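Local coordinates for putative metal binding protein (Coccidioides immitis, PDB 3CVG), which is of unknown function but, as a member of the periplasmic-binding-protein superfamily, probably binds metal ions, at residues F107-P112 and S123-M128; R146-Y151 and L191-L196; N157-E162 and Y200-Y205; G206-I211 and D217-Y222. All coordinates share one frame; numbering follows the deposited sequence.

How the interactions relate
All four contacts belong to one alpha/beta lobe and meet along strand 100-111 and its neighbours. Interaction 3 lies about 10 Å, centre to centre, from both interaction 1 and interaction 2. Strands 100-111 and 200-204 tie interactions 1 and 3 together through the M108 N to T203 O hydrogen bond, 2.8 Å, while the T201 OG1 to L148 O hydrogen bond, 2.8 Å, joins interactions 2 and 3. Interaction 4 adds the strand on the other side of 100-111, with a V220 N to G111 O hydrogen bond of 2.8 Å, and meets interaction 2 where I195 CD1 touches I211 CD1 at 3.5 Å. The calcium ion is about 8 Å from the K159 side chain.

Interaction 1: F107-P112 and S123-M128; sequences FMLIGP and SDIADM
L109, I125 and M128, the residues that touch here, are all aliphatic or selenium-bearing, and no flat group has a face or edge in the contact. The flat group that shapes its helical half is the carboxylate of D124: OD1 accepts the N-H of A126 through its anti lone pair, 2.7 Å from A126 N and at an N-H...O angle of 158°. D124 is the N-cap residue of helix 125-138, and I125 and M128 follow in its first turn. From the strand, L109 does the work with one methyl. Its CD2 meets CD1 at the end of I125 at 3.8 Å, and the same CD2 sits 3.9 Å from SE of M128, a selenomethionine whose chain runs past the leucine in the opposite direction. CG1 of I125 is anti to the backbone N (chi1 -176°), and the bend at chi2 (62°) turns CD1 in to L109. All three residues are buried, and dispersion alone joins the segments. Around them, I202 of strand 200-204 and the loop residue L119 also touch L109, K223 of strand 220-224 touches M128, and backbone bonds to Y222 and K223 hold L109 in strand 100-111, facing the first turn of helix 125-138.

Interaction 2: R146-Y151 and L191-L196; sequences RFLSRY and LTAAIL
L148 packs on A193 and A194 where strand 147-149 meets helix 187-196, a strand-against-helix contact in an alpha/beta lobe of the periplasmic-binding-protein fold. The apolar part is small and buried. L148 points toward the helix, with CG anti to the backbone N (chi1 -167°), and presents CD1 to two successive residues: CD1 lies 3.9 Å from CB of A193 and 3.9 Å from CB of A194. Because both helix residues are alanines, the leucine methyl can come down onto the backbone itself, and the CA atoms of L148 and A194 are 6.2 Å apart. A190, one turn earlier on the helix, and E199 touch L148 as well.

Hydrogen bonds do not cross between the segments, and each side is ordered from within or by its surroundings. The helix keeps its own bonds, such as I195 N to L191 O at 3.0 Å, while the backbone of F147 bonds to H181 of strand 180-182 and to W179 just before it. As the strand ends, S149 OG takes a weak bond from Y151 N, 3.1 Å long and bent to 134°, and it also bonds to the hydroxyl of Y180 and to E160 OE2.

Charged groups lie at the flanks: R146 pairs with E199, and R150 with D152. At the centre of the contact, CD1 of L148 comes closest to a backbone atom, A194 N, at 3.6 Å.

Interaction 3: N157-E162 and Y200-Y205; sequences NIKEAE and YTITDY
Helix 155-166 lies against strand 200-204 in a buried packing contact, in which I202 meets the aliphatic shafts of two charged residues, K159 and E160. The backbones are close, with the CA atoms of E160 and I202 6.4 Å apart. Each branch of the isoleucine has its own partner: CG1 touches CB of E160 at 4.0 Å, and CG2 touches CG of K159, also at 4.0 Å. The first torsion of I202 (chi1 -75°) places CG2 anti to the backbone N and CG1 beside it, so that the two branches spread over adjacent helix residues. K159 crosses I202 obliquely.

Both charged side chains begin by pointing at the strand and then turn away from it. The NZ of K159 ends at the backbone O of P232, with a weak salt bridge of 3.4 Å to OE1 of E162 one turn on. E160 has CG between its backbone N and carbonyl carbon (chi1 45°) and bends again at chi2, which carries the carboxylate toward strands 147-149 and 180-182. There OE2 bonds to S149 OG and OE1 to Y180 OH. F147, L109 and F129 also touch I202.

The chemistry is therefore divided: methylene carbons meet I202, while the charges are met by partners away from it. If both hydroxyls donate to the buried carboxylate, they would probably help to stabilise E160 as an anion.

Interaction 4: G206-I211 and D217-Y222; sequences GTYLSI and DQMVIY
Y208 reaches from helix 205-208 to meet M219 and I221 with different parts of its ring. The methyl CE of M219, a selenomethionine, comes obliquely to the ring at 3.6 Å from Y208 CE1, while SE lies at the ring edge, 5.1 Å from the Y208 centroid and 77° off the normal: a Met-aromatic contact. Farther out along the phenol, CD1 of I221 sits 3.9 Å from Y208 CZ and equally close to its OH, the isoleucine running at about a right angle to the tyrosine. I211 adds a looser touch, its CD1 4.4 Å from M219 SE.

Y208 holds CG anti to the backbone N (chi1 171°), which carries the ring across to the far segment. Past it, a type I turn from Y208 to I211 brings the isoleucine round, and S210 OG donates to G206 O at 2.8 Å. Ahead of the helix, D204 bonds through OD1 to T207 OG1. R216 makes a cation-pi contact with the Y208 ring.

M108 of strand 100-111 touches both Y208 and I221, and I110 touches M219. The contact joins helix 205-208 to strand 220-224, next to strand 100-111, with L191 and I195 of helix 187-196 against I211.

Interaction 1: F107-P112 and S123-M128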
# COMPACT_ATOMS: atom_id res chain seq x y z
N PHE A 107 -6.34 3.38 0.26
CA PHE A 107 -5.85 4.36 1.23
C PHE A 107 -7.09 5.02 1.84
O PHE A 107 -8.19 4.93 1.28
CB PHE A 107 -5.01 5.44 0.54
CG PHE A 107 -3.63 4.98 0.09
CD1 PHE A 107 -2.65 4.67 1.02
CD2 PHE A 107 -3.32 4.89 -1.27
CE1 PHE A 107 -1.36 4.29 0.61
CE2 PHE A 107 -2.04 4.50 -1.69
CZ PHE A 107 -1.06 4.20 -0.74
N MSE A 108 -6.92 5.68 2.98
CA MSE A 108 -8.03 6.41 3.60
C MSE A 108 -7.52 7.63 4.36
O MSE A 108 -6.40 7.63 4.89
CB MSE A 108 -8.86 5.51 4.53
CG MSE A 108 -8.13 4.37 5.25
SE MSE A 108 -9.39 3.17 6.22
CE MSE A 108 -9.69 4.24 7.80
N LEU A 109 -8.33 8.68 4.37
CA LEU A 109 -8.00 9.89 5.11
C LEU A 109 -8.84 9.81 6.37
O LEU A 109 -10.07 9.71 6.31
CB LEU A 109 -8.39 11.15 4.33
CG LEU A 109 -8.18 12.46 5.09
CD1 LEU A 109 -6.68 12.67 5.37
CD2 LEU A 109 -8.76 13.61 4.29
N ILE A 110 -8.18 9.82 7.52
CA ILE A 110 -8.90 9.74 8.78
C ILE A 110 -8.50 10.95 9.64
O ILE A 110 -7.46 11.56 9.41
CB ILE A 110 -8.58 8.41 9.51
CG1 ILE A 110 -7.12 8.37 9.96
CG2 ILE A 110 -8.84 7.23 8.57
CD1 ILE A 110 -6.88 8.97 11.33
N GLY A 111 -9.34 11.29 10.61
CA GLY A 111 -9.04 12.42 11.48
C GLY A 111 -9.83 12.33 12.77
O GLY A 111 -10.64 11.42 12.95
N PRO A 112 -9.61 13.27 13.71
CA PRO A 112 -10.33 13.26 14.99
C PRO A 112 -11.82 13.57 14.87
O PRO A 112 -12.25 14.27 13.96
CB PRO A 112 -9.58 14.30 15.81
CG PRO A 112 -9.21 15.32 14.78
CD PRO A 112 -8.74 14.46 13.61
N SER A 123 -17.21 15.83 -0.04
CA SER A 123 -16.17 16.60 -0.72
C SER A 123 -15.16 15.69 -1.43
O SER A 123 -14.97 14.55 -1.03
CB SER A 123 -15.41 17.48 0.27
OG SER A 123 -16.27 18.39 0.93
N ASP A 124 -14.53 16.21 -2.48
CA ASP A 124 -13.51 15.46 -3.21
C ASP A 124 -12.27 15.47 -2.31
O ASP A 124 -12.08 16.40 -1.52
CB ASP A 124 -13.20 16.16 -4.54
CG ASP A 124 -12.08 15.47 -5.33
OD1 ASP A 124 -10.91 15.51 -4.87
OD2 ASP A 124 -12.35 14.90 -6.40
N ILE A 125 -11.43 14.44 -2.41
CA ILE A 125 -10.25 14.36 -1.56
C ILE A 125 -9.36 15.60 -1.69
O ILE A 125 -8.81 16.08 -0.70
CB ILE A 125 -9.42 13.06 -1.87
CG1 ILE A 125 -8.24 12.94 -0.91
CG2 ILE A 125 -8.93 13.07 -3.31
CD1 ILE A 125 -8.64 12.82 0.55
N ALA A 126 -9.24 16.14 -2.90
CA ALA A 126 -8.42 17.32 -3.13
C ALA A 126 -8.97 18.52 -2.35
O ALA A 126 -8.21 19.28 -1.75
CB ALA A 126 -8.34 17.65 -4.61
N ASP A 127 -10.29 18.68 -2.35
CA ASP A 127 -10.90 19.78 -1.63
C ASP A 127 -10.74 19.60 -0.12
O ASP A 127 -10.74 20.57 0.63
CB ASP A 127 -12.37 19.93 -2.02
CG ASP A 127 -12.54 20.23 -3.51
OD1 ASP A 127 -11.78 21.08 -4.03
OD2 ASP A 127 -13.42 19.62 -4.16
N MSE A 128 -10.62 18.35 0.33
CA MSE A 128 -10.43 18.09 1.75
C MSE A 128 -9.04 18.57 2.13
O MSE A 128 -8.86 19.20 3.17
CB MSE A 128 -10.58 16.59 2.07
CG MSE A 128 -12.03 16.14 2.19
SE MSE A 128 -12.21 14.27 2.55
CE MSE A 128 -12.56 13.69 0.75

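Interaction 2: R146-Y151 and L191-L196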
# COMPACT_ATOMS: atom_id res chain seq x y z
N ARG A 146 -3.69 19.47 12.33
CA ARG A 146 -2.35 18.95 12.06
C ARG A 146 -2.47 17.69 11.19
O ARG A 146 -3.47 16.98 11.25
CB ARG A 146 -1.60 18.65 13.37
CG ARG A 146 -1.26 19.92 14.19
CD ARG A 146 -0.71 19.58 15.56
NE ARG A 146 0.51 18.77 15.48
CZ ARG A 146 1.70 19.23 15.13
NH1 ARG A 146 1.85 20.51 14.82
NH2 ARG A 146 2.75 18.42 15.11
N PHE A 147 -1.46 17.44 10.35
CA PHE A 147 -1.46 16.28 9.46
C PHE A 147 -0.21 15.44 9.71
O PHE A 147 0.90 15.97 9.63
CB PHE A 147 -1.47 16.74 8.00
CG PHE A 147 -1.49 15.61 7.02
CD1 PHE A 147 -2.69 15.05 6.61
CD2 PHE A 147 -0.30 15.06 6.55
CE1 PHE A 147 -2.72 13.97 5.74
CE2 PHE A 147 -0.32 13.97 5.68
CZ PHE A 147 -1.53 13.43 5.28
N LEU A 148 -0.40 14.15 9.99
CA LEU A 148 0.73 13.26 10.26
C LEU A 148 1.27 12.55 9.02
O LEU A 148 0.55 11.83 8.32
CB LEU A 148 0.35 12.20 11.32
CG LEU A 148 1.48 11.37 11.95
CD1 LEU A 148 1.05 10.91 13.33
CD2 LEU A 148 1.87 10.15 11.08
N SER A 149 2.55 12.77 8.75
CA SER A 149 3.23 12.16 7.62
C SER A 149 4.30 11.19 8.11
O SER A 149 5.10 11.53 8.99
CB SER A 149 3.86 13.24 6.73
OG SER A 149 4.79 12.69 5.81
N ARG A 150 4.31 9.99 7.56
CA ARG A 150 5.33 9.01 7.93
C ARG A 150 6.71 9.44 7.40
O ARG A 150 7.73 8.94 7.87
CB ARG A 150 4.93 7.62 7.44
CG ARG A 150 3.84 6.99 8.31
CD ARG A 150 3.28 5.72 7.70
NE ARG A 150 4.34 4.77 7.38
CZ ARG A 150 4.25 3.85 6.43
NH1 ARG A 150 3.15 3.75 5.71
NH2 ARG A 150 5.28 3.05 6.19
N TYR A 151 6.71 10.35 6.42
CA TYR A 151 7.95 10.93 5.88
C TYR A 151 9.06 9.89 5.73
O TYR A 151 10.20 10.11 6.15
CB TYR A 151 8.42 12.04 6.84
CG TYR A 151 9.06 13.25 6.19
CD1 TYR A 151 8.33 14.08 5.33
CD2 TYR A 151 10.39 13.58 6.43
CE1 TYR A 151 8.91 15.19 4.74
CE2 TYR A 151 10.98 14.70 5.85
CZ TYR A 151 10.23 15.50 5.01
OH TYR A 151 10.79 16.62 4.46
N LEU A 191 -0.58 5.38 12.62
CA LEU A 191 -2.02 5.59 12.73
C LEU A 191 -2.40 5.78 14.21
O LEU A 191 -3.20 6.64 14.55
CB LEU A 191 -2.80 4.40 12.13
CG LEU A 191 -4.34 4.45 12.25
CD1 LEU A 191 -4.87 5.79 11.75
CD2 LEU A 191 -4.95 3.29 11.44
N THR A 192 -1.80 4.96 15.07
CA THR A 192 -2.07 5.05 16.51
C THR A 192 -1.70 6.45 17.01
O THR A 192 -2.44 7.06 17.79
CB THR A 192 -1.24 4.00 17.28
OG1 THR A 192 -1.65 2.68 16.88
CG2 THR A 192 -1.45 4.15 18.78
N ALA A 193 -0.56 6.95 16.55
CA ALA A 193 -0.10 8.28 16.95
C ALA A 193 -1.04 9.37 16.47
O ALA A 193 -1.35 10.29 17.21
CB ALA A 193 1.31 8.53 16.41
N ALA A 194 -1.49 9.28 15.21
CA ALA A 194 -2.40 10.28 14.66
C ALA A 194 -3.68 10.36 15.48
O ALA A 194 -4.21 11.45 15.73
CB ALA A 194 -2.74 9.94 13.21
N ILE A 195 -4.18 9.20 15.88
CA ILE A 195 -5.41 9.13 16.66
C ILE A 195 -5.21 9.71 18.05
O ILE A 195 -6.02 10.52 18.50
CB ILE A 195 -5.89 7.67 16.74
CG1 ILE A 195 -6.32 7.21 15.35
CG2 ILE A 195 -7.07 7.55 17.71
CD1 ILE A 195 -6.44 5.69 15.23
N LEU A 196 -4.13 9.31 18.72
CA LEU A 196 -3.84 9.80 20.07
C LEU A 196 -3.58 11.30 20.08
O LEU A 196 -3.94 11.99 21.04
CB LEU A 196 -2.61 9.09 20.64
CG LEU A 196 -2.71 7.60 20.99
CD1 LEU A 196 -1.37 7.10 21.52
CD2 LEU A 196 -3.79 7.40 22.03

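Interaction 3: N157-E162 and Y200-Y205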
# COMPACT_ATOMS: atom_id res chain seq x y z
N ASN A 157 3.54 7.68 2.16
CA ASN A 157 4.19 8.99 2.09
C ASN A 157 4.05 9.56 0.68
O ASN A 157 3.69 10.72 0.50
CB ASN A 157 5.67 8.86 2.48
CG ASN A 157 6.44 10.18 2.38
OD1 ASN A 157 5.90 11.27 2.57
ND2 ASN A 157 7.73 10.06 2.13
N ILE A 158 4.33 8.74 -0.33
CA ILE A 158 4.21 9.18 -1.72
C ILE A 158 2.79 9.72 -1.95
O ILE A 158 2.60 10.81 -2.50
CB ILE A 158 4.49 8.00 -2.69
CG1 ILE A 158 5.99 7.68 -2.72
CG2 ILE A 158 3.97 8.33 -4.11
CD1 ILE A 158 6.31 6.29 -3.30
N LYS A 159 1.80 8.97 -1.47
CA LYS A 159 0.40 9.33 -1.65
C LYS A 159 0.02 10.69 -1.07
O LYS A 159 -0.54 11.54 -1.77
CB LYS A 159 -0.48 8.26 -1.02
CG LYS A 159 -1.94 8.66 -0.94
CD LYS A 159 -2.74 8.20 -2.13
CE LYS A 159 -2.27 8.78 -3.43
NZ LYS A 159 -2.11 7.68 -4.45
N GLU A 160 0.29 10.91 0.22
CA GLU A 160 -0.06 12.20 0.76
C GLU A 160 0.76 13.33 0.17
O GLU A 160 0.28 14.45 0.05
CB GLU A 160 0.04 12.17 2.30
CG GLU A 160 1.30 11.51 2.89
CD GLU A 160 2.37 12.51 3.30
OE1 GLU A 160 2.17 13.72 3.06
OE2 GLU A 160 3.41 12.08 3.86
N ALA A 161 2.02 13.03 -0.17
CA ALA A 161 2.90 14.05 -0.74
C ALA A 161 2.23 14.45 -2.05
O ALA A 161 2.06 15.64 -2.35
CB ALA A 161 4.40 13.50 -1.00
N GLU A 162 1.81 13.44 -2.81
CA GLU A 162 1.14 13.63 -4.07
C GLU A 162 -0.13 14.49 -3.88
O GLU A 162 -0.39 15.39 -4.68
CB GLU A 162 0.74 12.27 -4.59
CG GLU A 162 0.73 12.11 -6.08
CD GLU A 162 0.72 10.64 -6.46
OE1 GLU A 162 -0.32 9.97 -6.25
OE2 GLU A 162 1.77 10.14 -6.93
N TYR A 200 -5.05 14.49 11.49
CA TYR A 200 -5.55 13.83 10.29
C TYR A 200 -4.34 13.12 9.71
O TYR A 200 -3.19 13.51 9.96
CB TYR A 200 -6.05 14.85 9.27
CG TYR A 200 -7.28 15.62 9.70
CD1 TYR A 200 -8.54 15.29 9.20
CD2 TYR A 200 -7.18 16.71 10.57
CE1 TYR A 200 -9.68 16.03 9.55
CE2 TYR A 200 -8.30 17.45 10.93
CZ TYR A 200 -9.55 17.11 10.41
OH TYR A 200 -10.66 17.86 10.75
N THR A 201 -4.59 12.06 8.95
CA THR A 201 -3.50 11.34 8.32
C THR A 201 -4.03 10.40 7.24
O THR A 201 -5.18 9.99 7.27
CB THR A 201 -2.71 10.48 9.33
OG1 THR A 201 -1.50 10.03 8.72
CG2 THR A 201 -3.52 9.25 9.76
N ILE A 202 -3.17 10.11 6.27
CA ILE A 202 -3.53 9.16 5.22
C ILE A 202 -2.95 7.86 5.74
O ILE A 202 -1.79 7.82 6.18
CB ILE A 202 -2.88 9.53 3.87
CG1 ILE A 202 -3.62 10.72 3.25
CG2 ILE A 202 -2.90 8.33 2.93
CD1 ILE A 202 -5.05 10.44 2.81
N THR A 203 -3.77 6.82 5.74
CA THR A 203 -3.36 5.50 6.20
C THR A 203 -3.97 4.50 5.22
O THR A 203 -4.50 4.89 4.18
CB THR A 203 -3.89 5.24 7.66
OG1 THR A 203 -3.43 3.98 8.14
CG2 THR A 203 -5.42 5.25 7.69
N ASP A 204 -3.89 3.21 5.51
CA ASP A 204 -4.47 2.23 4.60
C ASP A 204 -5.47 1.34 5.32
O ASP A 204 -5.43 1.22 6.55
CB ASP A 204 -3.37 1.38 3.93
CG ASP A 204 -2.56 0.60 4.93
OD1 ASP A 204 -1.66 1.18 5.58
OD2 ASP A 204 -2.81 -0.61 5.08
N TYR A 205 -6.36 0.72 4.55
CA TYR A 205 -7.39 -0.14 5.12
C TYR A 205 -6.87 -1.22 6.05
O TYR A 205 -7.42 -1.41 7.14
CB TYR A 205 -8.21 -0.78 3.99
CG TYR A 205 -9.48 -1.45 4.47
CD1 TYR A 205 -10.35 -0.81 5.36
CD2 TYR A 205 -9.84 -2.72 4.00
CE1 TYR A 205 -11.54 -1.41 5.78
CE2 TYR A 205 -11.03 -3.33 4.41
CZ TYR A 205 -11.87 -2.67 5.29
OH TYR A 205 -13.03 -3.28 5.71

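Interaction 4: G206-I211 and D217-Y222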
# COMPACT_ATOMS: atom_id res chain seq x y z
N GLY A 206 -5.82 -1.93 5.63
CA GLY A 206 -5.26 -3.00 6.43
C GLY A 206 -4.71 -2.56 7.78
O GLY A 206 -4.84 -3.27 8.79
N THR A 207 -4.07 -1.40 7.80
CA THR A 207 -3.51 -0.86 9.04
C THR A 207 -4.67 -0.52 9.97
O THR A 207 -4.62 -0.80 11.17
CB THR A 207 -2.69 0.41 8.75
OG1 THR A 207 -1.61 0.08 7.86
CG2 THR A 207 -2.13 1.00 10.04
N TYR A 208 -5.72 0.07 9.40
CA TYR A 208 -6.92 0.43 10.15
C TYR A 208 -7.52 -0.80 10.86
O TYR A 208 -7.89 -0.73 12.04
CB TYR A 208 -7.96 1.02 9.19
CG TYR A 208 -9.33 1.23 9.79
CD1 TYR A 208 -9.53 2.17 10.81
CD2 TYR A 208 -10.42 0.50 9.34
CE1 TYR A 208 -10.79 2.36 11.37
CE2 TYR A 208 -11.70 0.68 9.90
CZ TYR A 208 -11.87 1.62 10.91
OH TYR A 208 -13.11 1.81 11.46
N LEU A 209 -7.61 -1.90 10.13
CA LEU A 209 -8.17 -3.13 10.69
C LEU A 209 -7.23 -3.76 11.69
O LEU A 209 -7.60 -4.72 12.38
CB LEU A 209 -8.49 -4.13 9.57
CG LEU A 209 -9.54 -3.65 8.56
CD1 LEU A 209 -9.60 -4.63 7.38
CD2 LEU A 209 -10.89 -3.53 9.24
N SER A 210 -6.02 -3.22 11.79
CA SER A 210 -5.03 -3.76 12.72
C SER A 210 -5.02 -3.08 14.09
O SER A 210 -4.46 -3.62 15.02
CB SER A 210 -3.62 -3.64 12.12
OG SER A 210 -3.50 -4.41 10.93
N ILE A 211 -5.61 -1.89 14.20
CA ILE A 211 -5.59 -1.20 15.48
C ILE A 211 -6.78 -1.57 16.36
O ILE A 211 -7.82 -2.03 15.88
CB ILE A 211 -5.54 0.35 15.30
CG1 ILE A 211 -6.79 0.84 14.57
CG2 ILE A 211 -4.27 0.74 14.54
CD1 ILE A 211 -6.89 2.34 14.48
N ASP A 217 -12.81 4.25 17.52
CA ASP A 217 -13.90 5.09 17.98
C ASP A 217 -13.41 6.50 18.30
O ASP A 217 -14.20 7.42 18.48
CB ASP A 217 -14.54 4.48 19.23
CG ASP A 217 -15.51 3.37 18.89
OD1 ASP A 217 -16.52 3.64 18.22
OD2 ASP A 217 -15.25 2.22 19.31
N GLN A 218 -12.09 6.67 18.35
CA GLN A 218 -11.48 7.96 18.64
C GLN A 218 -11.06 8.65 17.34
O GLN A 218 -10.31 9.63 17.34
CB GLN A 218 -10.28 7.76 19.57
CG GLN A 218 -10.68 7.28 20.97
CD GLN A 218 -9.50 6.80 21.79
OE1 GLN A 218 -8.46 7.46 21.86
NE2 GLN A 218 -9.66 5.65 22.44
N MSE A 219 -11.55 8.12 16.22
CA MSE A 219 -11.24 8.67 14.91
C MSE A 219 -12.43 8.52 13.97
O MSE A 219 -13.35 7.74 14.23
CB MSE A 219 -10.00 7.99 14.31
CG MSE A 219 -10.06 6.46 14.31
SE MSE A 219 -9.22 5.69 12.71
CE MSE A 219 -10.70 5.96 11.51
N VAL A 220 -12.39 9.26 12.87
CA VAL A 220 -13.44 9.24 11.86
C VAL A 220 -12.84 9.03 10.47
O VAL A 220 -11.79 9.58 10.16
CB VAL A 220 -14.22 10.59 11.85
CG1 VAL A 220 -15.11 10.66 10.63
CG2 VAL A 220 -15.04 10.75 13.13
N ILE A 221 -13.50 8.23 9.65
CA ILE A 221 -13.02 7.98 8.28
C ILE A 221 -13.66 9.05 7.41
O ILE A 221 -14.86 9.02 7.16
CB ILE A 221 -13.46 6.59 7.75
CG1 ILE A 221 -12.80 5.49 8.58
CG2 ILE A 221 -13.09 6.45 6.26
CD1 ILE A 221 -13.35 4.09 8.29
N TYR A 222 -12.86 10.01 6.95
CA TYR A 222 -13.39 11.08 6.11
C TYR A 222 -13.43 10.70 4.63
O TYR A 222 -14.20 11.28 3.87
CB TYR A 222 -12.57 12.36 6.33
CG TYR A 222 -12.80 12.95 7.70
CD1 TYR A 222 -14.01 13.58 8.01
CD2 TYR A 222 -11.86 12.81 8.71
CE1 TYR A 222 -14.27 14.04 9.29
CE2 TYR A 222 -12.11 13.27 10.01
CZ TYR A 222 -13.33 13.89 10.28
OH TYR A 222 -13.61 14.31 11.56